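Long-range contacts in adapter protein MecA 2 (Bacillus subtilis, PDB 3JTO), which acts as an adaptor that brings unfolded and aggregated proteins, and regulators such as ComK and Spx, to the ClpC protease, its C-terminal domain contacting ClpC: residues Asp1-Ile6 / Leu44-Ser49; Ile6-His11 / Ala57-Tyr62; Asp15-Ser20 / Glu87-His92; Glu21-Ile26 / Glu53-Val58. One frame throughout, in Å; residues are numbered along the deposited sequence.

All four contacts lie in the C-terminal, ClpC-interacting domain, where helices pack on an antiparallel sheet. Interaction 1 pairs strand 4-10 with strand 39-47, and interaction 2 lays the end of helix 49-59 on the same strand 4-10; Ile6 belongs to both, though their centres are about 15 Å apart. Interaction 4 sets helix 13-25 beside helix 49-59, its centre about 10 Å from that of interaction 2, and it touches interaction 1 where Ile6 CD1 lies 3.4 Å from Val56 CG2. Interaction 3 joins helix 13-25 to helix 85-93; its centre is about 21 Å from that of interaction 1, across the chain's centre. Phe10 CE1, 3.5 Å from Leu19 CD1, connects interactions 2 and 3.

Interaction 1. Residues Asp1-Ile6 / Leu44-Ser49; sequences DESADI and LEDLGS
Ala4 and Leu47 form a hydrogen-bonded antiparallel pair at a G1 beta bulge, where two residues of one strand, Asp46 and Leu47, sit opposite the single residue Ala4. Ala4 N gives a bond to Leu47 O at 2.8 Å, and Leu47 N returns one to Ala4 O at 3.0 Å. Past the bulge the register is shifted by one residue, and Ile6 and Leu44 make the next reciprocal pair, with Ile6 N 2.7 Å from Leu44 O. Asp46 takes the positive phi (61°) of the bulge, turning the chain.

The close-packed side is the face carrying Ala4, Ile6, Leu44 and Leu47. Ile6 and Leu47 cross there at about a right angle and touch through their CD1 methyls, 3.8 Å apart. Small Ala4 fits against Ala52 of helix 49-59, while branched Ile6 and Leu44 reach its Val56 and Val55.

The opposite side is exposed and acidic, which suits carboxylates that can be hydrated. The carboxylate planes of Asp5 and Glu45 stand 43° apart, and Asp5 OD1 is 3.7 Å from Asp46 OD1, a like-charge approach that probably costs some stability. The chi1 of Asp5 (-62°) places CG beside its own backbone N, which lets OD1 reach across to accept Asp46 N at 2.9 Å, nearly along the C-O axis.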
loop_
_atom_site.group_PDB
_atom_site.type_symbol
_atom_site.label_atom_id
_atom_site.label_comp_id
_atom_site.label_asym_id
_atom_site.label_seq_id
_atom_site.Cartn_x
_atom_site.Cartn_y
_atom_site.Cartn_z
ATOM N N ASP A 1 -13.028 16.105 1.858
ATOM C CA ASP A 1 -12.207 15.621 2.961
ATOM C C ASP A 1 -10.812 16.190 2.853
ATOM O O ASP A 1 -10.353 16.551 1.768
ATOM C CB ASP A 1 -12.084 14.086 2.969
ATOM C CG ASP A 1 -13.253 13.394 2.295
ATOM O OD1 ASP A 1 -14.321 14.028 2.125
ATOM O OD2 ASP A 1 -13.100 12.207 1.931
ATOM N N GLU A 2 -10.146 16.270 3.995
ATOM C CA GLU A 2 -8.710 16.445 4.030
ATOM C C GLU A 2 -8.117 15.061 4.283
ATOM O O GLU A 2 -6.923 14.917 4.574
ATOM C CB GLU A 2 -8.324 17.417 5.144
ATOM C CG GLU A 2 -9.142 18.694 5.142
ATOM C CD GLU A 2 -8.901 19.550 3.907
ATOM O OE1 GLU A 2 -7.727 19.656 3.474
ATOM O OE2 GLU A 2 -9.887 20.120 3.375
ATOM N N SER A 3 -8.977 14.049 4.189
ATOM C CA SER A 3 -8.554 12.665 4.336
ATOM C C SER A 3 -7.874 12.207 3.039
ATOM O O SER A 3 -8.229 12.643 1.944
ATOM C CB SER A 3 -9.726 11.752 4.735
ATOM O OG SER A 3 -10.351 11.162 3.615
ATOM N N ALA A 4 -6.880 11.343 3.167
ATOM C CA ALA A 4 -6.012 11.054 2.031
ATOM C C ALA A 4 -6.117 9.621 1.519
ATOM O O ALA A 4 -6.150 8.667 2.294
ATOM C CB ALA A 4 -4.561 11.391 2.385
ATOM N N ASP A 5 -6.174 9.486 0.200
ATOM C CA ASP A 5 -5.975 8.188 -0.447
ATOM C C ASP A 5 -4.553 8.115 -0.997
ATOM O O ASP A 5 -4.117 8.997 -1.740
ATOM C CB ASP A 5 -6.977 7.983 -1.572
ATOM C CG ASP A 5 -8.395 7.974 -1.080
ATOM O OD1 ASP A 5 -8.603 7.823 0.144
ATOM O OD2 ASP A 5 -9.303 8.114 -1.914
ATOM N N ILE A 6 -3.833 7.066 -0.626
ATOM C CA ILE A 6 -2.424 6.961 -0.950
ATOM C C ILE A 6 -2.187 5.713 -1.786
ATOM O O ILE A 6 -2.504 4.608 -1.350
ATOM C CB ILE A 6 -1.561 6.964 0.349
ATOM C CG1 ILE A 6 -1.400 8.402 0.866
ATOM C CG2 ILE A 6 -0.195 6.351 0.125
ATOM C CD1 ILE A 6 -0.748 8.503 2.237
ATOM N N LEU A 44 -4.049 2.681 -0.053
ATOM C CA LEU A 44 -4.627 2.898 1.269
ATOM C C LEU A 44 -5.551 4.106 1.200
ATOM O O LEU A 44 -5.172 5.150 0.700
ATOM C CB LEU A 44 -3.532 3.139 2.304
ATOM C CG LEU A 44 -2.689 1.943 2.747
ATOM C CD1 LEU A 44 -1.372 2.425 3.319
ATOM C CD2 LEU A 44 -3.468 1.043 3.756
ATOM N N GLU A 45 -6.771 3.960 1.700
ATOM C CA GLU A 45 -7.779 5.003 1.549
ATOM C C GLU A 45 -8.245 5.591 2.871
ATOM O O GLU A 45 -8.178 4.925 3.896
ATOM C CB GLU A 45 -8.972 4.457 0.782
ATOM C CG GLU A 45 -8.736 4.360 -0.701
ATOM C CD GLU A 45 -9.829 3.578 -1.404
ATOM O OE1 GLU A 45 -10.523 2.792 -0.723
ATOM O OE2 GLU A 45 -9.981 3.749 -2.635
ATOM N N ASP A 46 -8.697 6.849 2.826
ATOM C CA ASP A 46 -9.353 7.518 3.963
ATOM C C ASP A 46 -8.474 7.649 5.191
ATOM O O ASP A 46 -8.891 7.332 6.297
ATOM C CB ASP A 46 -10.655 6.806 4.349
ATOM C CG ASP A 46 -11.588 6.626 3.164
ATOM O OD1 ASP A 46 -11.573 7.487 2.247
ATOM O OD2 ASP A 46 -12.325 5.618 3.139
ATOM N N LEU A 47 -7.253 8.113 4.988
ATOM C CA LEU A 47 -6.330 8.335 6.082
ATOM C C LEU A 47 -6.486 9.764 6.613
ATOM O O LEU A 47 -6.589 10.706 5.839
ATOM C CB LEU A 47 -4.890 8.098 5.597
ATOM C CG LEU A 47 -4.626 6.714 4.988
ATOM C CD1 LEU A 47 -3.214 6.611 4.452
ATOM C CD2 LEU A 47 -4.901 5.599 5.998
ATOM N N GLY A 48 -6.518 9.907 7.932
ATOM C CA GLY A 48 -6.326 11.193 8.561
ATOM C C GLY A 48 -5.004 11.770 8.097
ATOM O O GLY A 48 -4.137 11.042 7.622
ATOM N N SER A 49 -4.835 13.080 8.221
ATOM C CA SER A 49 -3.669 13.719 7.640
ATOM C C SER A 49 -2.376 13.383 8.375
ATOM O O SER A 49 -1.325 13.281 7.752
ATOM C CB SER A 49 -3.872 15.229 7.502
ATOM O OG SER A 49 -4.481 15.773 8.655
#

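Interaction 2. Residues Ile6-His11 / Ala57-Tyr62; sequences IIYQFH and AVLAEY
Leu59 lies over one face of the Tyr8 ring, its CB 3.9 Å from the ring centroid and 17° off the normal, a CH-pi contact displaced toward the rim. The two side chains cross obliquely, and one of the leucine methyls adds to this contact, Leu59 CD1 lying 3.7 Å from Tyr8 CD2. That same methyl meets Ile6 CG2 at 3.8 Å. With chi2 at -176°, the fork of Leu59 sends its two methyls to different neighbours, CD1 to Ile6 and Tyr8, CD2 to Phe10. A leucine suits this place because its forked end can serve several partners at once.

Phe10 stands differently, crossing Leu59 at about a right angle so that its CZ comes 4.0 Å from Leu59 CD2. Here the last turn of helix 49-59 rests on strand 4-10, a helix-on-sheet contact in which Ile6, Tyr8 and Phe10, every second residue of the strand, all turn toward the helix. An alanine in place of Tyr8 would remove the ring and would probably leave a gap beneath Leu59, with its CB robbed of the aromatic face.

Beyond the helix the chain bends back, bringing Tyr62 to Phe10. Tyr62 O approaches the Phe10 ring at its edge, near its plane, 3.7 Å from Phe10 CD1, while Tyr62 CB is 4.0 Å from Phe10 CE1. The Tyr62 carbonyl also takes a bond from a water that accepts from His11 N, the residue just after the strand, at 2.7 Å.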
loop_
_atom_site.group_PDB
_atom_site.type_symbol
_atom_site.label_atom_id
_atom_site.label_comp_id
_atom_site.label_asym_id
_atom_site.label_seq_id
_atom_site.Cartn_x
_atom_site.Cartn_y
_atom_site.Cartn_z
ATOM N N ILE A 6 -3.833 7.066 -0.626
ATOM C CA ILE A 6 -2.424 6.961 -0.950
ATOM C C ILE A 6 -2.187 5.713 -1.786
ATOM O O ILE A 6 -2.504 4.608 -1.350
ATOM C CB ILE A 6 -1.561 6.964 0.349
ATOM C CG1 ILE A 6 -1.400 8.402 0.866
ATOM C CG2 ILE A 6 -0.195 6.351 0.125
ATOM C CD1 ILE A 6 -0.748 8.503 2.237
ATOM N N ILE A 7 -1.665 5.901 -2.997
ATOM C CA ILE A 7 -1.197 4.787 -3.813
ATOM C C ILE A 7 0.287 4.897 -4.158
ATOM O O ILE A 7 0.719 5.870 -4.766
ATOM C CB ILE A 7 -1.961 4.644 -5.116
ATOM C CG1 ILE A 7 -3.465 4.620 -4.870
ATOM C CG2 ILE A 7 -1.538 3.370 -5.820
ATOM C CD1 ILE A 7 -4.269 4.639 -6.163
ATOM N N TYR A 8 1.045 3.872 -3.771
ATOM C CA TYR A 8 2.471 3.772 -4.047
ATOM C C TYR A 8 2.844 2.578 -4.930
ATOM O O TYR A 8 2.198 1.530 -4.882
ATOM C CB TYR A 8 3.247 3.680 -2.733
ATOM C CG TYR A 8 3.770 5.010 -2.263
ATOM C CD1 TYR A 8 5.137 5.271 -2.229
ATOM C CD2 TYR A 8 2.899 6.012 -1.873
ATOM C CE1 TYR A 8 5.609 6.492 -1.814
ATOM C CE2 TYR A 8 3.360 7.228 -1.457
ATOM C CZ TYR A 8 4.707 7.466 -1.431
ATOM O OH TYR A 8 5.145 8.692 -1.011
ATOM N N GLN A 9 3.931 2.758 -5.682
ATOM C CA GLN A 9 4.502 1.806 -6.640
ATOM C C GLN A 9 5.747 1.106 -6.049
ATOM O O GLN A 9 6.637 1.766 -5.507
ATOM C CB GLN A 9 4.985 2.631 -7.818
ATOM C CG GLN A 9 4.713 2.143 -9.201
ATOM C CD GLN A 9 5.029 3.249 -10.189
ATOM O OE1 GLN A 9 5.953 4.032 -9.957
ATOM N NE2 GLN A 9 4.251 3.350 -11.273
ATOM N N PHE A 10 5.830 -0.216 -6.170
ATOM C CA PHE A 10 7.001 -0.956 -5.684
ATOM C C PHE A 10 7.512 -1.902 -6.752
ATOM O O PHE A 10 6.723 -2.577 -7.429
ATOM C CB PHE A 10 6.675 -1.736 -4.406
ATOM C CG PHE A 10 6.063 -0.885 -3.336
ATOM C CD1 PHE A 10 6.865 -0.241 -2.407
ATOM C CD2 PHE A 10 4.689 -0.694 -3.288
ATOM C CE1 PHE A 10 6.307 0.567 -1.444
ATOM C CE2 PHE A 10 4.129 0.100 -2.333
ATOM C CZ PHE A 10 4.929 0.736 -1.406
ATOM N N HIS A 11 8.829 -1.950 -6.909
ATOM C CA HIS A 11 9.434 -2.790 -7.937
ATOM C C HIS A 11 9.163 -4.273 -7.682
ATOM O O HIS A 11 8.996 -5.040 -8.626
ATOM C CB HIS A 11 10.932 -2.509 -8.082
ATOM C CG HIS A 11 11.787 -3.192 -7.060
ATOM N ND1 HIS A 11 12.258 -2.552 -5.933
ATOM C CD2 HIS A 11 12.275 -4.454 -7.005
ATOM C CE1 HIS A 11 12.983 -3.395 -5.217
ATOM N NE2 HIS A 11 13.010 -4.556 -5.848
ATOM N N ALA A 57 5.924 8.238 4.900
ATOM C CA ALA A 57 7.312 8.212 5.334
ATOM C C ALA A 57 7.850 6.788 5.342
ATOM O O ALA A 57 9.019 6.549 5.048
ATOM C CB ALA A 57 7.443 8.834 6.708
ATOM N N VAL A 58 6.996 5.841 5.701
ATOM C CA VAL A 58 7.350 4.439 5.586
ATOM C C VAL A 58 7.504 4.039 4.119
ATOM O O VAL A 58 8.534 3.496 3.720
ATOM C CB VAL A 58 6.296 3.548 6.249
ATOM C CG1 VAL A 58 6.477 2.099 5.821
ATOM C CG2 VAL A 58 6.371 3.690 7.773
ATOM N N LEU A 59 6.478 4.325 3.319
ATOM C CA LEU A 59 6.424 3.840 1.942
ATOM C C LEU A 59 7.548 4.417 1.104
ATOM O O LEU A 59 8.143 3.708 0.293
ATOM C CB LEU A 59 5.078 4.148 1.287
ATOM C CG LEU A 59 3.832 3.638 1.994
ATOM C CD1 LEU A 59 2.592 3.939 1.170
ATOM C CD2 LEU A 59 3.959 2.156 2.249
ATOM N N ALA A 60 7.836 5.699 1.305
ATOM C CA ALA A 60 8.881 6.372 0.543
ATOM C C ALA A 60 10.247 5.685 0.645
ATOM O O ALA A 60 11.097 5.854 -0.229
ATOM C CB ALA A 60 8.987 7.829 0.946
ATOM N N GLU A 61 10.457 4.908 1.698
ATOM C CA GLU A 61 11.721 4.192 1.839
ATOM C C GLU A 61 11.846 3.006 0.890
ATOM O O GLU A 61 12.947 2.503 0.683
ATOM C CB GLU A 61 11.926 3.707 3.277
ATOM C CG GLU A 61 12.363 4.780 4.254
ATOM C CD GLU A 61 12.542 4.234 5.657
ATOM O OE1 GLU A 61 12.140 3.071 5.899
ATOM O OE2 GLU A 61 13.080 4.967 6.520
ATOM N N TYR A 62 10.727 2.554 0.326
ATOM C CA TYR A 62 10.720 1.332 -0.486
ATOM C C TYR A 62 10.186 1.522 -1.905
ATOM O O TYR A 62 10.436 0.695 -2.783
ATOM C CB TYR A 62 9.908 0.239 0.196
ATOM C CG TYR A 62 10.476 -0.244 1.493
ATOM C CD1 TYR A 62 11.402 -1.281 1.525
ATOM C CD2 TYR A 62 10.071 0.316 2.697
ATOM C CE1 TYR A 62 11.918 -1.733 2.721
ATOM C CE2 TYR A 62 10.580 -0.130 3.896
ATOM C CZ TYR A 62 11.500 -1.152 3.905
ATOM O OH TYR A 62 12.002 -1.597 5.111
HETATM O O HOH W 1 10.275 0.004 -5.791
#

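Interaction 3. Residues Asp15-Ser20 / Glu87-His92; sequences DIIQLS and ETIQTH
Gln90 OE1 accepts a hydrogen bond from a water at 2.7 Å, and the same water donates to Ile17 O at 3.1 Å, so one molecule bridges the two helices. The glutamine reaches it by bending at chi2 (-50°), which brings its amide toward helix 13-25. Ser20 OG lies 3.6 Å from Gln90 OE1, too far for a hydrogen bond. No direct hydrogen bond joins the segments.

The axes run 9.5 Å apart at their closest and cross at -85°, close to perpendicular, so contact is confined to a small patch about Ile89. Its CG2 rests 3.5 Å from Ser20 OG and faces the backbone of Ile17, whose CA is 4.1 Å away. The longer branch points to Ile16, where Ile89 CD1 meets Ile16 CG2 at 3.6 Å, the two side chains crossing at about a right angle. In Ser20 the hydroxyl is anti to the backbone N (chi1 -180°), which turns OG toward Ile89 CG2; the small size of serine also lets the beta-branched Ile89 come in close. Replacing Ile89 with a glycine would probably open a gap between the helices, leaving Ile16 CG2 and Ser20 without their apolar partner.

The chemistry is thus divided: Ile89 fills the apolar part of a largely buried contact, while a water pairs two acceptors, Ile17 O and Gln90 OE1, that cannot bond to each other directly.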
loop_
_atom_site.group_PDB
_atom_site.type_symbol
_atom_site.label_atom_id
_atom_site.label_comp_id
_atom_site.label_asym_id
_atom_site.label_seq_id
_atom_site.Cartn_x
_atom_site.Cartn_y
_atom_site.Cartn_z
ATOM N N ASP A 15 9.332 -5.476 -1.301
ATOM C CA ASP A 15 9.208 -4.158 -0.707
ATOM C C ASP A 15 7.988 -4.086 0.208
ATOM O O ASP A 15 8.067 -3.511 1.293
ATOM C CB ASP A 15 9.120 -3.084 -1.792
ATOM C CG ASP A 15 10.360 -3.038 -2.669
ATOM O OD1 ASP A 15 11.484 -3.288 -2.164
ATOM O OD2 ASP A 15 10.208 -2.737 -3.871
ATOM N N ILE A 16 6.871 -4.682 -0.214
ATOM C CA ILE A 16 5.657 -4.641 0.595
ATOM C C ILE A 16 5.728 -5.567 1.812
ATOM O O ILE A 16 5.128 -5.291 2.855
ATOM C CB ILE A 16 4.378 -4.932 -0.229
ATOM C CG1 ILE A 16 4.256 -3.944 -1.393
ATOM C CG2 ILE A 16 3.164 -4.847 0.660
ATOM C CD1 ILE A 16 3.190 -4.282 -2.378
ATOM N N ILE A 17 6.470 -6.657 1.694
ATOM C CA ILE A 17 6.689 -7.510 2.850
ATOM C C ILE A 17 7.484 -6.754 3.912
ATOM O O ILE A 17 7.133 -6.761 5.085
ATOM C CB ILE A 17 7.395 -8.829 2.460
ATOM C CG1 ILE A 17 6.408 -9.760 1.757
ATOM C CG2 ILE A 17 7.986 -9.527 3.691
ATOM C CD1 ILE A 17 7.074 -10.780 0.879
ATOM N N GLN A 18 8.545 -6.080 3.500
ATOM C CA GLN A 18 9.418 -5.439 4.466
ATOM C C GLN A 18 8.787 -4.268 5.196
ATOM O O GLN A 18 9.041 -4.071 6.388
ATOM C CB GLN A 18 10.732 -5.024 3.818
ATOM C CG GLN A 18 11.819 -6.067 4.027
ATOM C CD GLN A 18 12.747 -6.162 2.854
ATOM O OE1 GLN A 18 12.925 -7.241 2.286
ATOM N NE2 GLN A 18 13.334 -5.030 2.461
ATOM N N LEU A 19 7.961 -3.495 4.497
ATOM C CA LEU A 19 7.390 -2.307 5.108
ATOM C C LEU A 19 6.146 -2.658 5.914
ATOM O O LEU A 19 5.724 -1.912 6.786
ATOM C CB LEU A 19 7.143 -1.191 4.077
ATOM C CG LEU A 19 5.926 -0.955 3.158
ATOM C CD1 LEU A 19 6.277 -1.022 1.673
ATOM C CD2 LEU A 19 4.668 -1.772 3.485
ATOM N N SER A 20 5.582 -3.822 5.635
ATOM C CA SER A 20 4.317 -4.214 6.225
ATOM C C SER A 20 4.362 -4.103 7.739
ATOM O O SER A 20 3.364 -3.794 8.383
ATOM C CB SER A 20 3.976 -5.644 5.808
ATOM O OG SER A 20 2.742 -6.054 6.357
ATOM N N GLU A 87 -2.229 -7.089 7.364
ATOM C CA GLU A 87 -2.444 -8.171 8.305
ATOM C C GLU A 87 -2.341 -9.544 7.635
ATOM O O GLU A 87 -1.959 -10.516 8.279
ATOM C CB GLU A 87 -3.775 -8.010 9.055
ATOM C CG GLU A 87 -4.989 -8.499 8.298
ATOM C CD GLU A 87 -6.086 -9.022 9.219
ATOM O OE1 GLU A 87 -5.866 -9.048 10.453
ATOM O OE2 GLU A 87 -7.163 -9.417 8.710
ATOM N N THR A 88 -2.682 -9.630 6.349
ATOM C CA THR A 88 -2.482 -10.880 5.622
ATOM C C THR A 88 -0.988 -11.196 5.545
ATOM O O THR A 88 -0.590 -12.341 5.686
ATOM C CB THR A 88 -3.061 -10.841 4.195
ATOM O OG1 THR A 88 -4.471 -10.617 4.247
ATOM C CG2 THR A 88 -2.789 -12.165 3.463
ATOM N N ILE A 89 -0.169 -10.170 5.336
ATOM C CA ILE A 89 1.266 -10.342 5.222
ATOM C C ILE A 89 1.906 -10.673 6.560
ATOM O O ILE A 89 2.811 -11.509 6.633
ATOM C CB ILE A 89 1.932 -9.074 4.677
ATOM C CG1 ILE A 89 1.522 -8.852 3.221
ATOM C CG2 ILE A 89 3.449 -9.154 4.841
ATOM C CD1 ILE A 89 2.238 -7.717 2.545
ATOM N N GLN A 90 1.440 -10.003 7.613
ATOM C CA GLN A 90 2.031 -10.135 8.941
ATOM C C GLN A 90 1.762 -11.505 9.524
ATOM O O GLN A 90 2.550 -12.031 10.301
ATOM C CB GLN A 90 1.511 -9.049 9.874
ATOM C CG GLN A 90 2.220 -7.722 9.711
ATOM C CD GLN A 90 3.720 -7.870 9.737
ATOM O OE1 GLN A 90 4.327 -8.264 8.744
ATOM N NE2 GLN A 90 4.332 -7.547 10.872
ATOM N N THR A 91 0.639 -12.081 9.136
ATOM C CA THR A 91 0.351 -13.467 9.437
ATOM C C THR A 91 1.543 -14.370 9.100
ATOM O O THR A 91 1.941 -15.236 9.893
ATOM C CB THR A 91 -0.847 -13.941 8.609
ATOM O OG1 THR A 91 -2.066 -13.602 9.288
ATOM C CG2 THR A 91 -0.765 -15.444 8.379
ATOM N N HIS A 92 2.115 -14.144 7.919
ATOM C CA HIS A 92 3.132 -15.027 7.358
ATOM C C HIS A 92 4.563 -14.600 7.682
ATOM O O HIS A 92 5.388 -15.407 8.123
ATOM C CB HIS A 92 2.925 -15.136 5.845
ATOM C CG HIS A 92 1.665 -15.850 5.474
ATOM N ND1 HIS A 92 0.427 -15.251 5.534
ATOM C CD2 HIS A 92 1.447 -17.126 5.079
ATOM C CE1 HIS A 92 -0.501 -16.119 5.169
ATOM N NE2 HIS A 92 0.093 -17.267 4.894
HETATM O O HOH W 2 6.768 -8.476 7.585
#

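Interaction 4. Residues Glu21-Ile26 / Glu53-Val58; sequences ESLQRI and EGVVAV
Helices 21-25 and 53-58 run nearly antiparallel, their N-to-C directions 164° apart, and their axes approach to 9.9 Å. Ser22 lies across from Val58 and Leu23 from Val55, while Ile26, the first residue to leave helical geometry, reaches back toward Gly54.

Val58 contributes most to the contact. Its CG1, anti to the backbone N (chi1 165°), meets Ser22 CB at 3.8 Å and Leu23 CD2 at 3.9 Å. Leu23 CD2 also comes within 4.1 Å of Val55 CG2, so a single methyl bridges two valines about one turn apart. Ser22 suits its position, presenting only CB to the valine. At the far end Ile26 holds CG1 in the crowded position between N and the carbonyl carbon (chi1 68°), which extends CD1 over the backbone of Gly54, 3.8 Å from its C, and to 3.9 Å from Val55 CG2. A small side chain at the glycine would also have room beside that methyl.

Below this apolar seam lies the sheet: Leu23 touches Leu42, and Val55 touches Leu44 of strand 39-47 and Ile6 of strand 4-10. Leu23 also meets Val86 of helix 85-93, placing helix 13-25 between helices 49-59 and 85-93.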
loop_
_atom_site.group_PDB
_atom_site.type_symbol
_atom_site.label_atom_id
_atom_site.label_comp_id
_atom_site.label_asym_id
_atom_site.label_seq_id
_atom_site.Cartn_x
_atom_site.Cartn_y
_atom_site.Cartn_z
ATOM N N GLU A 21 5.536 -4.352 8.298
ATOM C CA GLU A 21 5.722 -4.383 9.737
ATOM C C GLU A 21 5.738 -2.960 10.308
ATOM O O GLU A 21 5.187 -2.693 11.379
ATOM C CB GLU A 21 7.019 -5.117 10.047
ATOM C CG GLU A 21 7.093 -5.711 11.433
ATOM C CD GLU A 21 7.897 -4.845 12.365
ATOM O OE1 GLU A 21 7.574 -3.645 12.479
ATOM O OE2 GLU A 21 8.856 -5.364 12.977
ATOM N N SER A 22 6.368 -2.056 9.570
ATOM C CA SER A 22 6.359 -0.636 9.885
ATOM C C SER A 22 4.957 -0.007 9.829
ATOM O O SER A 22 4.635 0.835 10.666
ATOM C CB SER A 22 7.299 0.107 8.940
ATOM O OG SER A 22 8.625 -0.353 9.102
ATOM N N LEU A 23 4.140 -0.408 8.852
ATOM C CA LEU A 23 2.771 0.094 8.749
ATOM C C LEU A 23 1.916 -0.335 9.942
ATOM O O LEU A 23 1.191 0.482 10.517
ATOM C CB LEU A 23 2.097 -0.335 7.440
ATOM C CG LEU A 23 2.578 0.355 6.162
ATOM C CD1 LEU A 23 1.704 -0.027 5.007
ATOM C CD2 LEU A 23 2.623 1.877 6.311
ATOM N N GLN A 24 2.007 -1.608 10.317
ATOM C CA GLN A 24 1.231 -2.116 11.442
ATOM C C GLN A 24 1.607 -1.430 12.759
ATOM O O GLN A 24 0.764 -1.232 13.629
ATOM C CB GLN A 24 1.422 -3.609 11.579
ATOM C CG GLN A 24 0.596 -4.234 12.673
ATOM C CD GLN A 24 1.183 -5.558 13.135
ATOM O OE1 GLN A 24 0.656 -6.637 12.838
ATOM N NE2 GLN A 24 2.296 -5.480 13.850
ATOM N N ARG A 25 2.875 -1.067 12.905
ATOM C CA ARG A 25 3.301 -0.416 14.124
ATOM C C ARG A 25 2.576 0.917 14.305
ATOM O O ARG A 25 2.166 1.264 15.414
ATOM C CB ARG A 25 4.823 -0.246 14.168
ATOM C CG ARG A 25 5.542 -1.569 14.385
ATOM C CD ARG A 25 6.928 -1.384 14.980
ATOM N NE ARG A 25 7.421 -2.621 15.590
ATOM C CZ ARG A 25 8.536 -3.246 15.225
ATOM N NH1 ARG A 25 9.292 -2.741 14.257
ATOM N NH2 ARG A 25 8.902 -4.368 15.836
ATOM N N ILE A 26 2.397 1.650 13.211
ATOM C CA ILE A 26 1.714 2.932 13.281
ATOM C C ILE A 26 0.199 2.784 13.101
ATOM O O ILE A 26 -0.474 3.706 12.667
ATOM C CB ILE A 26 2.318 3.938 12.284
ATOM C CG1 ILE A 26 2.039 3.534 10.834
ATOM C CG2 ILE A 26 3.824 4.045 12.502
ATOM C CD1 ILE A 26 2.626 4.503 9.850
ATOM N N GLU A 53 0.767 11.098 6.700
ATOM C CA GLU A 53 2.134 11.576 6.606
ATOM C C GLU A 53 3.098 10.522 7.162
ATOM O O GLU A 53 4.149 10.255 6.570
ATOM C CB GLU A 53 2.285 12.908 7.342
ATOM C CG GLU A 53 2.804 14.032 6.457
ATOM C CD GLU A 53 1.797 14.426 5.370
ATOM O OE1 GLU A 53 0.806 15.118 5.702
ATOM O OE2 GLU A 53 1.995 14.050 4.188
ATOM N N GLY A 54 2.724 9.928 8.296
ATOM C CA GLY A 54 3.464 8.825 8.880
ATOM C C GLY A 54 3.590 7.671 7.888
ATOM O O GLY A 54 4.653 7.070 7.746
ATOM N N VAL A 55 2.497 7.376 7.189
ATOM C CA VAL A 55 2.458 6.323 6.187
ATOM C C VAL A 55 3.345 6.621 4.961
ATOM O O VAL A 55 4.063 5.750 4.467
ATOM C CB VAL A 55 1.002 6.055 5.741
ATOM C CG1 VAL A 55 0.957 5.391 4.358
ATOM C CG2 VAL A 55 0.262 5.220 6.796
ATOM N N VAL A 56 3.295 7.852 4.474
ATOM C CA VAL A 56 4.084 8.228 3.315
ATOM C C VAL A 56 5.582 8.158 3.618
ATOM O O VAL A 56 6.400 8.004 2.708
ATOM C CB VAL A 56 3.681 9.620 2.778
ATOM C CG1 VAL A 56 4.828 10.281 2.029
ATOM C CG2 VAL A 56 2.499 9.479 1.867
ATOM N N ALA A 57 5.924 8.238 4.900
ATOM C CA ALA A 57 7.312 8.212 5.334
ATOM C C ALA A 57 7.850 6.788 5.342
ATOM O O ALA A 57 9.019 6.549 5.048
ATOM C CB ALA A 57 7.443 8.834 6.708
ATOM N N VAL A 58 6.996 5.841 5.701
ATOM C CA VAL A 58 7.350 4.439 5.586
ATOM C C VAL A 58 7.504 4.039 4.119
ATOM O O VAL A 58 8.534 3.496 3.720
ATOM C CB VAL A 58 6.296 3.548 6.249
ATOM C CG1 VAL A 58 6.477 2.099 5.821
ATOM C CG2 VAL A 58 6.371 3.690 7.773
#